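Local coordinates for protein putative siderophore-degrading esterase (Eurofung) (Emericella nidulans, PDB 6GUO) that hydrolyses the ester bonds of the bacterial xenosiderophore enterobactin so that its iron is released inside the fungal cell, at residues L65-T70 and P290-G295; F170-L175 and Y185-P190; R204-G209 and S268-K273; N257-Y262 and L274-Y279. All blocks are in the same frame, centred on the assembly; numbering follows the deposited sequence. Where two conformers were deposited one is given.

Contact 1: L65-T70 and P290-G295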
# COMPACT_ATOMS: atom_id res chain seq x y z
N LEU A 65 6.14 1.28 5.74
CA LEU A 65 5.86 2.43 4.87
C LEU A 65 4.42 2.42 4.34
O LEU A 65 3.79 3.48 4.26
CB LEU A 65 6.88 2.49 3.72
CG LEU A 65 8.36 2.62 4.10
CD1 LEU A 65 9.23 2.54 2.86
CD2 LEU A 65 8.64 3.90 4.87
N THR A 66 3.91 1.24 4.02
CA THR A 66 2.54 1.08 3.51
C THR A 66 1.54 1.44 4.60
O THR A 66 0.59 2.16 4.35
CB THR A 66 2.27 -0.36 3.01
OG1 THR A 66 3.18 -0.67 1.95
CG2 THR A 66 0.83 -0.53 2.50
N ALA A 67 1.76 0.93 5.81
CA ALA A 67 0.88 1.25 6.94
C ALA A 67 0.91 2.76 7.22
O ALA A 67 -0.13 3.39 7.39
CB ALA A 67 1.30 0.48 8.17
N THR A 68 2.12 3.33 7.24
CA THR A 68 2.30 4.76 7.49
C THR A 68 1.50 5.61 6.50
O THR A 68 0.74 6.49 6.89
CB THR A 68 3.79 5.12 7.46
OG1 THR A 68 4.46 4.44 8.53
CG2 THR A 68 4.01 6.63 7.58
N GLU A 69 1.67 5.33 5.22
CA GLU A 69 1.04 6.16 4.19
C GLU A 69 -0.48 5.97 4.12
O GLU A 69 -1.20 6.94 3.92
CB GLU A 69 1.66 5.91 2.84
CG GLU A 69 1.38 7.05 1.87
CD GLU A 69 2.30 7.00 0.69
OE1 GLU A 69 2.13 6.06 -0.11
OE2 GLU A 69 3.20 7.86 0.58
N THR A 70 -0.95 4.73 4.30
CA THR A 70 -2.39 4.48 4.35
C THR A 70 -3.05 5.31 5.44
O THR A 70 -4.09 5.93 5.22
CB THR A 70 -2.70 2.99 4.59
OG1 THR A 70 -2.01 2.18 3.63
CG2 THR A 70 -4.19 2.74 4.48
N PRO A 290 -3.18 -4.66 -0.40
CA PRO A 290 -4.63 -4.58 -0.16
C PRO A 290 -5.07 -5.02 1.24
O PRO A 290 -5.92 -4.36 1.84
CB PRO A 290 -5.23 -5.50 -1.22
CG PRO A 290 -4.22 -5.54 -2.31
CD PRO A 290 -2.87 -5.34 -1.67
N ALA A 291 -4.50 -6.12 1.74
CA ALA A 291 -4.86 -6.65 3.06
C ALA A 291 -4.40 -5.74 4.20
O ALA A 291 -5.12 -5.58 5.19
CB ALA A 291 -4.33 -8.05 3.24
N LEU A 292 -3.22 -5.15 4.06
CA LEU A 292 -2.73 -4.19 5.05
C LEU A 292 -3.56 -2.91 5.02
O LEU A 292 -4.03 -2.46 6.06
CB LEU A 292 -1.25 -3.88 4.84
CG LEU A 292 -0.59 -2.86 5.79
CD1 LEU A 292 -0.86 -3.15 7.26
CD2 LEU A 292 0.90 -2.86 5.52
N SER A 293 -3.77 -2.36 3.82
CA SER A 293 -4.62 -1.19 3.66
C SER A 293 -6.01 -1.45 4.24
O SER A 293 -6.53 -0.63 5.00
CB SER A 293 -4.75 -0.80 2.18
OG SER A 293 -3.51 -0.37 1.65
N GLY A 294 -6.59 -2.60 3.89
CA GLY A 294 -7.90 -3.00 4.39
C GLY A 294 -7.97 -3.17 5.90
O GLY A 294 -8.95 -2.78 6.53
N GLY A 295 -6.91 -3.74 6.48
CA GLY A 295 -6.79 -3.87 7.94
C GLY A 295 -6.72 -2.52 8.64
O GLY A 295 -7.35 -2.33 9.69
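The backbone O of T66 is gripped twice by T70, which lies one helical turn on. The hydroxyl T70 OG1 donates to T66 O over 2.7 Å, standing above the carbonyl plane, while T70 N reaches the same oxygen from the opposite face at 3.0 Å. The hydroxyl bond fixes the side-chain rotation: OG1 lies beside the backbone N and anti to the carbonyl carbon (chi1 -53°), which puts CG2 anti to the backbone N. T70 OG1 also lies 3.6 Å from S293 OG, whose own bond goes to G289 O, and T70 CG2 adds a carbon contact with S293 CA at 4.0 Å. Threonine can thus meet its neighbour with both branches while its hydroxyl is satisfied within its own helix.

One turn earlier on helix 60-77, T66 and A67 receive L292. Its CD2 methyl lies 3.8 Å from T66 CB, the two side chains crossing at a slant, and 4.3 Å from A67 CB. The small A67 gives the leucine branch access to the helix backbone. T66 OG1 has its polar partners in E69 and R73 of the second subunit, and this helix pair forms part of the dimer interface.

The helices point the same general way but are inclined, crossing at -42° with axes 9.6 Å apart. Helices 60-77 and 288-301 thus pack side by side over the sheet, with A67 also resting on V86 of strand 83-90 and T70 reaching I296 and M297.

Contact 2: F170-L175 and Y185-P190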
# COMPACT_ATOMS: atom_id res chain seq x y z
N PHE A 170 1.46 -15.85 13.67
CA PHE A 170 1.87 -15.18 14.90
C PHE A 170 0.73 -14.40 15.55
O PHE A 170 0.50 -14.52 16.75
CB PHE A 170 3.07 -14.26 14.63
CG PHE A 170 3.56 -13.51 15.83
CD1 PHE A 170 4.41 -14.13 16.75
CD2 PHE A 170 3.18 -12.19 16.05
CE1 PHE A 170 4.86 -13.44 17.86
CE2 PHE A 170 3.63 -11.50 17.17
CZ PHE A 170 4.47 -12.12 18.08
N ALA A 171 0.01 -13.61 14.74
CA ALA A 171 -1.17 -12.88 15.21
C ALA A 171 -2.23 -13.80 15.81
O ALA A 171 -2.77 -13.51 16.89
CB ALA A 171 -1.77 -12.05 14.08
N LEU A 172 -2.51 -14.91 15.13
CA LEU A 172 -3.45 -15.92 15.64
C LEU A 172 -2.97 -16.54 16.95
O LEU A 172 -3.75 -16.68 17.90
CB LEU A 172 -3.71 -17.01 14.60
CG LEU A 172 -4.48 -16.55 13.34
CD1 LEU A 172 -4.63 -17.70 12.36
CD2 LEU A 172 -5.84 -15.95 13.68
N HIS A 173 -1.68 -16.90 17.00
CA HIS A 173 -1.08 -17.41 18.24
C HIS A 173 -1.24 -16.44 19.42
O HIS A 173 -1.61 -16.85 20.52
CB HIS A 173 0.39 -17.76 18.02
CG HIS A 173 1.08 -18.21 19.27
ND1 HIS A 173 0.82 -19.42 19.87
CD2 HIS A 173 1.99 -17.59 20.06
CE1 HIS A 173 1.56 -19.54 20.96
NE2 HIS A 173 2.28 -18.44 21.10
N ALA A 174 -1.00 -15.15 19.17
CA ALA A 174 -1.19 -14.12 20.19
C ALA A 174 -2.64 -14.08 20.66
O ALA A 174 -2.90 -14.17 21.86
CB ALA A 174 -0.76 -12.75 19.65
N LEU A 175 -3.58 -14.01 19.71
CA LEU A 175 -5.02 -14.05 20.03
C LEU A 175 -5.42 -15.26 20.89
O LEU A 175 -6.09 -15.10 21.91
CB LEU A 175 -5.86 -14.02 18.74
CG LEU A 175 -7.37 -14.27 18.85
CD1 LEU A 175 -8.03 -13.24 19.75
CD2 LEU A 175 -8.01 -14.27 17.48
N TYR A 185 -6.64 -7.91 16.17
CA TYR A 185 -5.69 -8.79 15.50
C TYR A 185 -6.04 -8.83 14.02
O TYR A 185 -7.19 -9.05 13.65
CB TYR A 185 -5.74 -10.19 16.09
CG TYR A 185 -5.43 -10.20 17.56
CD1 TYR A 185 -4.16 -10.52 18.03
CD2 TYR A 185 -6.42 -9.87 18.50
CE1 TYR A 185 -3.88 -10.51 19.39
CE2 TYR A 185 -6.15 -9.87 19.85
CZ TYR A 185 -4.88 -10.19 20.29
OH TYR A 185 -4.60 -10.18 21.64
N LEU A 186 -5.04 -8.58 13.19
CA LEU A 186 -5.20 -8.56 11.75
C LEU A 186 -4.28 -9.64 11.22
O LEU A 186 -3.06 -9.46 11.15
CB LEU A 186 -4.84 -7.17 11.22
CG LEU A 186 -5.60 -6.00 11.86
CD1 LEU A 186 -4.96 -4.68 11.46
CD2 LEU A 186 -7.07 -6.01 11.48
N ALA A 187 -4.87 -10.79 10.90
CA ALA A 187 -4.14 -11.96 10.44
C ALA A 187 -4.36 -12.12 8.93
O ALA A 187 -5.40 -12.63 8.50
CB ALA A 187 -4.61 -13.20 11.18
N ALA A 188 -3.39 -11.67 8.15
CA ALA A 188 -3.47 -11.68 6.69
C ALA A 188 -2.77 -12.91 6.13
O ALA A 188 -1.61 -13.17 6.45
CB ALA A 188 -2.84 -10.41 6.15
N SER A 189 -3.49 -13.69 5.32
CA SER A 189 -2.99 -14.94 4.76
C SER A 189 -2.25 -15.79 5.79
O SER A 189 -1.12 -16.20 5.55
CB SER A 189 -2.07 -14.64 3.57
OG SER A 189 -2.72 -13.78 2.65
N PRO A 190 -2.87 -16.03 6.96
CA PRO A 190 -2.13 -16.70 8.03
C PRO A 190 -1.75 -18.13 7.64
O PRO A 190 -2.56 -18.83 7.03
CB PRO A 190 -3.14 -16.71 9.18
CG PRO A 190 -4.47 -16.70 8.51
CD PRO A 190 -4.27 -15.81 7.32
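Helix 166-177 and strand 184-188 are the second and third elements of a beta-alpha-beta unit that begins with strand 156-164, and here the helix lies down on the strand that follows it. The segments run at 144° to each other, with axes only 7.7 Å apart. In keeping with that short distance, the single-carbon side chains of A171 and A187 meet directly, CB to CB at 4.2 Å.

At one end the ring of Y185 lies beneath L175. L175 CB stands almost straight above the ring, 3.9 Å from its centroid and 8° off the normal, a CH-pi contact over the face. L175 CD1 extends the cover to Y185 CE2, also at 3.9 Å. A174 approaches differently, its CB meeting the ring at the edge, 3.8 Å from Y185 CE1. Tyrosine serves here on two counts, since the flat ring fills the layer between helix and sheet while OH bonds with P179 O and F182 N in the connecting loop.

At the other end L172, with CG anti to its carbonyl carbon (chi1 -67°), spreads two methyls: CD2 reaches A187 CB at 3.9 Å, and CD1 meets P190 CB at 3.6 Å where the strand has given way to a loop. Y185 and A187 both point toward the helix; L186 points away, to the other side of the sheet.

The helix starts within a GxSxG sequence (G163, S165, G167), just after S165, probably the nucleophile elbow. Strand, helix and parallel strand in this order form a beta-alpha-beta crossover of the alpha/beta-hydrolase fold.

Contact 3: R204-G209 and S268-K273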
# COMPACT_ATOMS: atom_id res chain seq x y z
N ARG A 204 -8.94 -24.11 19.22
CA ARG A 204 -9.97 -24.88 19.92
C ARG A 204 -9.87 -24.78 21.44
O ARG A 204 -10.90 -24.78 22.12
CB ARG A 204 -9.96 -26.34 19.46
CG ARG A 204 -10.60 -26.50 18.08
CD ARG A 204 -10.02 -27.64 17.26
NE ARG A 204 -10.37 -27.48 15.85
CZ ARG A 204 -9.82 -28.16 14.83
NH1 ARG A 204 -8.87 -29.07 15.04
NH2 ARG A 204 -10.23 -27.92 13.59
N ARG A 205 -8.65 -24.67 21.97
CA ARG A 205 -8.44 -24.37 23.40
C ARG A 205 -8.98 -22.98 23.73
O ARG A 205 -9.62 -22.79 24.77
CB ARG A 205 -6.96 -24.49 23.77
CG ARG A 205 -6.62 -24.16 25.22
CD ARG A 205 -5.21 -24.60 25.58
NE ARG A 205 -4.79 -24.11 26.89
CZ ARG A 205 -4.25 -22.91 27.16
NH1 ARG A 205 -4.04 -22.01 26.19
NH2 ARG A 205 -3.91 -22.61 28.41
N PHE A 206 -8.72 -22.01 22.85
CA PHE A 206 -9.28 -20.66 22.99
C PHE A 206 -10.81 -20.68 22.94
O PHE A 206 -11.46 -20.05 23.76
CB PHE A 206 -8.72 -19.72 21.92
CG PHE A 206 -9.41 -18.38 21.87
CD1 PHE A 206 -9.04 -17.36 22.75
CD2 PHE A 206 -10.42 -18.14 20.95
CE1 PHE A 206 -9.68 -16.13 22.71
CE2 PHE A 206 -11.06 -16.91 20.91
CZ PHE A 206 -10.69 -15.90 21.79
N ILE A 207 -11.37 -21.41 21.97
CA ILE A 207 -12.82 -21.56 21.85
C ILE A 207 -13.43 -22.16 23.12
O ILE A 207 -14.49 -21.72 23.57
CB ILE A 207 -13.21 -22.37 20.58
CG1 ILE A 207 -13.00 -21.50 19.33
CG2 ILE A 207 -14.67 -22.84 20.63
CD1 ILE A 207 -12.87 -22.28 18.04
N SER A 208 -12.76 -23.15 23.71
CA SER A 208 -13.22 -23.80 24.94
C SER A 208 -13.10 -22.89 26.17
O SER A 208 -14.11 -22.58 26.82
CB SER A 208 -12.45 -25.10 25.19
OG SER A 208 -12.70 -26.03 24.17
N GLY A 209 -11.88 -22.46 26.47
CA GLY A 209 -11.60 -21.63 27.65
C GLY A 209 -11.98 -20.18 27.45
O GLY A 209 -12.78 -19.62 28.20
N SER A 268 -18.49 -19.98 17.77
CA SER A 268 -18.14 -19.93 19.20
C SER A 268 -18.71 -18.70 19.91
O SER A 268 -19.04 -18.77 21.10
CB SER A 268 -16.62 -19.97 19.40
OG SER A 268 -16.02 -18.70 19.18
N GLY A 269 -18.79 -17.58 19.19
CA GLY A 269 -19.24 -16.31 19.76
C GLY A 269 -18.27 -15.69 20.76
O GLY A 269 -18.66 -14.82 21.53
N ARG A 270 -17.01 -16.12 20.72
CA ARG A 270 -16.00 -15.67 21.68
C ARG A 270 -15.33 -14.35 21.27
O ARG A 270 -14.62 -13.75 22.08
CB ARG A 270 -14.94 -16.75 21.91
CG ARG A 270 -15.35 -17.83 22.91
CD ARG A 270 -14.19 -18.18 23.84
NE ARG A 270 -13.79 -17.02 24.63
CZ ARG A 270 -12.59 -16.82 25.19
NH1 ARG A 270 -11.60 -17.71 25.07
NH2 ARG A 270 -12.36 -15.70 25.88
N LEU A 271 -15.54 -13.91 20.03
CA LEU A 271 -14.99 -12.64 19.55
C LEU A 271 -16.05 -11.54 19.52
O LEU A 271 -17.21 -11.79 19.18
CB LEU A 271 -14.36 -12.82 18.17
CG LEU A 271 -13.31 -13.94 18.06
CD1 LEU A 271 -12.76 -14.00 16.66
CD2 LEU A 271 -12.18 -13.78 19.06
N CYS A 272 -15.63 -10.34 19.90
CA CYS A 272 -16.47 -9.14 19.91
C CYS A 272 -16.88 -8.74 18.50
O CYS A 272 -18.03 -8.37 18.25
CB CYS A 272 -15.71 -7.99 20.58
SG CYS A 272 -16.48 -6.36 20.45
N LYS A 273 -15.91 -8.82 17.59
CA LYS A 273 -16.16 -8.62 16.17
C LYS A 273 -15.21 -9.51 15.38
O LYS A 273 -14.04 -9.67 15.75
CB LYS A 273 -15.96 -7.16 15.77
CG LYS A 273 -16.52 -6.84 14.39
CD LYS A 273 -16.17 -5.45 13.91
CE LYS A 273 -16.80 -5.19 12.56
NZ LYS A 273 -16.46 -3.85 12.01
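R270 holds F206 in two ways at once. Its NH1 donates to the backbone F206 O over 2.7 Å, in a fairly straight bond (161°) that lies in the guanidinium plane. The same group is laid over the phenyl face, R270 CZ being 4.2 Å from the centroid of the F206 ring with the planes 24° apart, a stacked cation-pi pair. R270 NH1 is offset toward the rim, 3.4 Å from F206 CE1. To fold back so far the arginine chain bends twice, at chi2 and chi3, and the opposite face of the guanidinium looks onto G209 O. Arginine, long, flat and with several N-H groups, can serve a carbonyl of the last helical turn and the ring beside it together; NH2 adds a weak bond to F213 O.

Around this clasp the packing is apolar. L271 CD2 touches F206 CZ at 3.8 Å, and I207 CG2 rests against S268 CB at 3.7 Å.

What positions R270 is the turn before it. S268 OG accepts from R270 N (3.2 Å) and also bonds with L265 O one turn back in helix 254-268. G269 takes a positive phi, which glycine adopts readily, and is the first residue to depart from helical geometry. An ST turn with G269 at its centre therefore takes the chain out of helix 254-268.

Contact 4: N257-Y262 and L274-Y279; sequences NCEELY and LEVKEY
E259 makes the first reach across to the strand. Its chain, bent at chi2, runs across the helix toward the strand and meets V276 at about a right angle, with OE2 4.0 Å from V276 CG1. The carboxylate lies at the border of the packing, where a glutamate can keep its charged end near the surface.

One turn further on, Y262 carries most of the contact. Its CG is anti to the backbone N (chi1 170°), and this swings the ring out over the strand. V276 CG1 then stands over the middle of one face, 3.5 Å from the ring centroid and 12° off the normal, a close CH-pi contact. The beta-branched valine both favours an extended backbone and presents a methyl to the ring. L274, two residues before it and on the same side of the strand, comes in obliquely: its CG is 3.7 Å from Y262 CD1.

The hydroxyl end of the tyrosine is served by water. Water 2 lies 2.7 Å from Y262 OH and donates to L274 O, also at 2.7 Å. Water 1 accepts from V276 N at 3.0 Å and has only a weak link to Y262 OH, so backbone groups on the strand's outer edge find partners there.

E275 points away, forming a salt bridge with R221 on the adjoining strand. The helix runs nearly antiparallel to the strand, at 161°, as expected where a beta-alpha-beta crossover of the alpha/beta-hydrolase fold brings the chain back into its sheet.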
# COMPACT_ATOMS: atom_id res chain seq x y z
N ASN A 257 -8.77 -23.08 4.74
CA ASN A 257 -8.34 -22.99 6.15
C ASN A 257 -8.83 -21.69 6.81
O ASN A 257 -9.33 -21.72 7.93
CB ASN A 257 -6.81 -23.12 6.31
CG ASN A 257 -6.31 -24.55 6.15
OD1 ASN A 257 -7.08 -25.50 6.11
ND2 ASN A 257 -4.98 -24.69 6.07
N CYS A 258 -8.69 -20.57 6.10
CA CYS A 258 -9.18 -19.27 6.60
C CYS A 258 -10.68 -19.25 6.81
O CYS A 258 -11.16 -18.84 7.87
CB CYS A 258 -8.81 -18.13 5.65
SG CYS A 258 -7.09 -17.63 5.77
N GLU A 259 -11.42 -19.68 5.78
CA GLU A 259 -12.89 -19.69 5.84
C GLU A 259 -13.41 -20.60 6.95
O GLU A 259 -14.36 -20.26 7.65
CB GLU A 259 -13.50 -20.10 4.49
CG GLU A 259 -13.41 -19.03 3.40
CD GLU A 259 -14.36 -17.85 3.60
OE1 GLU A 259 -14.18 -16.83 2.90
OE2 GLU A 259 -15.28 -17.92 4.44
N GLU A 260 -12.78 -21.76 7.11
CA GLU A 260 -13.17 -22.71 8.16
C GLU A 260 -12.84 -22.19 9.56
O GLU A 260 -13.64 -22.36 10.48
CB GLU A 260 -12.54 -24.08 7.93
CG GLU A 260 -13.27 -24.89 6.86
CD GLU A 260 -12.43 -25.97 6.24
OE1 GLU A 260 -11.48 -26.47 6.88
OE2 GLU A 260 -12.72 -26.34 5.08
N LEU A 261 -11.68 -21.55 9.72
CA LEU A 261 -11.33 -20.92 11.00
C LEU A 261 -12.31 -19.80 11.34
O LEU A 261 -12.76 -19.69 12.48
CB LEU A 261 -9.90 -20.37 10.98
CG LEU A 261 -9.42 -19.70 12.27
CD1 LEU A 261 -9.49 -20.65 13.46
CD2 LEU A 261 -8.00 -19.17 12.11
N TYR A 262 -12.61 -18.96 10.34
CA TYR A 262 -13.65 -17.94 10.48
C TYR A 262 -14.96 -18.55 10.99
O TYR A 262 -15.54 -18.06 11.97
CB TYR A 262 -13.89 -17.21 9.16
CG TYR A 262 -15.11 -16.32 9.16
CD1 TYR A 262 -15.06 -15.04 9.71
CD2 TYR A 262 -16.32 -16.76 8.63
CE1 TYR A 262 -16.18 -14.22 9.71
CE2 TYR A 262 -17.45 -15.95 8.64
CZ TYR A 262 -17.37 -14.68 9.18
OH TYR A 262 -18.48 -13.87 9.20
N LEU A 274 -15.72 -10.07 14.29
CA LEU A 274 -14.98 -11.02 13.48
C LEU A 274 -15.34 -10.80 12.01
O LEU A 274 -16.50 -10.64 11.67
CB LEU A 274 -15.33 -12.44 13.92
CG LEU A 274 -14.81 -13.62 13.10
CD1 LEU A 274 -13.29 -13.64 13.06
CD2 LEU A 274 -15.35 -14.92 13.67
N GLU A 275 -14.32 -10.77 11.15
CA GLU A 275 -14.51 -10.51 9.73
C GLU A 275 -13.50 -11.33 8.94
O GLU A 275 -12.36 -11.50 9.37
CB GLU A 275 -14.35 -9.01 9.45
CG GLU A 275 -14.34 -8.60 7.98
CD GLU A 275 -14.47 -7.09 7.80
OE1 GLU A 275 -15.51 -6.52 8.20
OE2 GLU A 275 -13.54 -6.47 7.25
N VAL A 276 -13.93 -11.84 7.79
CA VAL A 276 -13.04 -12.49 6.83
C VAL A 276 -13.24 -11.81 5.48
O VAL A 276 -14.37 -11.48 5.10
CB VAL A 276 -13.26 -14.03 6.74
CG1 VAL A 276 -14.66 -14.38 6.25
CG2 VAL A 276 -12.20 -14.67 5.85
N LYS A 277 -12.14 -11.59 4.77
CA LYS A 277 -12.17 -10.96 3.44
C LYS A 277 -11.32 -11.76 2.47
O LYS A 277 -10.13 -11.99 2.72
CB LYS A 277 -11.67 -9.51 3.53
CG LYS A 277 -11.49 -8.78 2.20
CD LYS A 277 -12.80 -8.60 1.45
CE LYS A 277 -12.57 -8.10 0.02
NZ LYS A 277 -12.39 -6.63 -0.07
N GLU A 278 -11.93 -12.19 1.37
CA GLU A 278 -11.23 -12.79 0.25
C GLU A 278 -10.95 -11.67 -0.74
O GLU A 278 -11.89 -11.01 -1.19
CB GLU A 278 -12.08 -13.87 -0.42
CG GLU A 278 -11.45 -14.48 -1.67
CD GLU A 278 -12.23 -15.66 -2.21
OE1 GLU A 278 -11.62 -16.52 -2.87
OE2 GLU A 278 -13.46 -15.73 -1.99
N TYR A 279 -9.68 -11.47 -1.08
CA TYR A 279 -9.29 -10.46 -2.07
C TYR A 279 -9.21 -11.13 -3.44
O TYR A 279 -8.30 -11.92 -3.69
CB TYR A 279 -7.97 -9.80 -1.69
CG TYR A 279 -8.12 -8.81 -0.55
CD1 TYR A 279 -8.52 -7.51 -0.79
CD2 TYR A 279 -7.88 -9.19 0.77
CE1 TYR A 279 -8.68 -6.60 0.23
CE2 TYR A 279 -8.04 -8.29 1.81
CZ TYR A 279 -8.44 -6.99 1.54
OH TYR A 279 -8.60 -6.08 2.54
O HOH W 1 -16.85 -11.46 7.45
O HOH W 2 -18.68 -12.20 11.37

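Contact 1 opens first, on helix 60-77, and closes last, on helix 288-301, so the other three nest inside its loop. Contact 2 closes early and tightly, bringing helix 166-177 back onto strand 184-188 before contact 3 opens on helix 199-208. Contact 4 then starts on helix 254-268; contact 3 closes at 268-273 and contact 4 directly after it at 274-279, so the two cross. Contacts 2 and 4 lay helices on the sheet, and contact 3 joins helix 199-208 to the loop leading into its edge strand, all on one face. Contact 1 joins helices on the other; there A291 packs on A188 of contact 2 and on Y279 of contact 4.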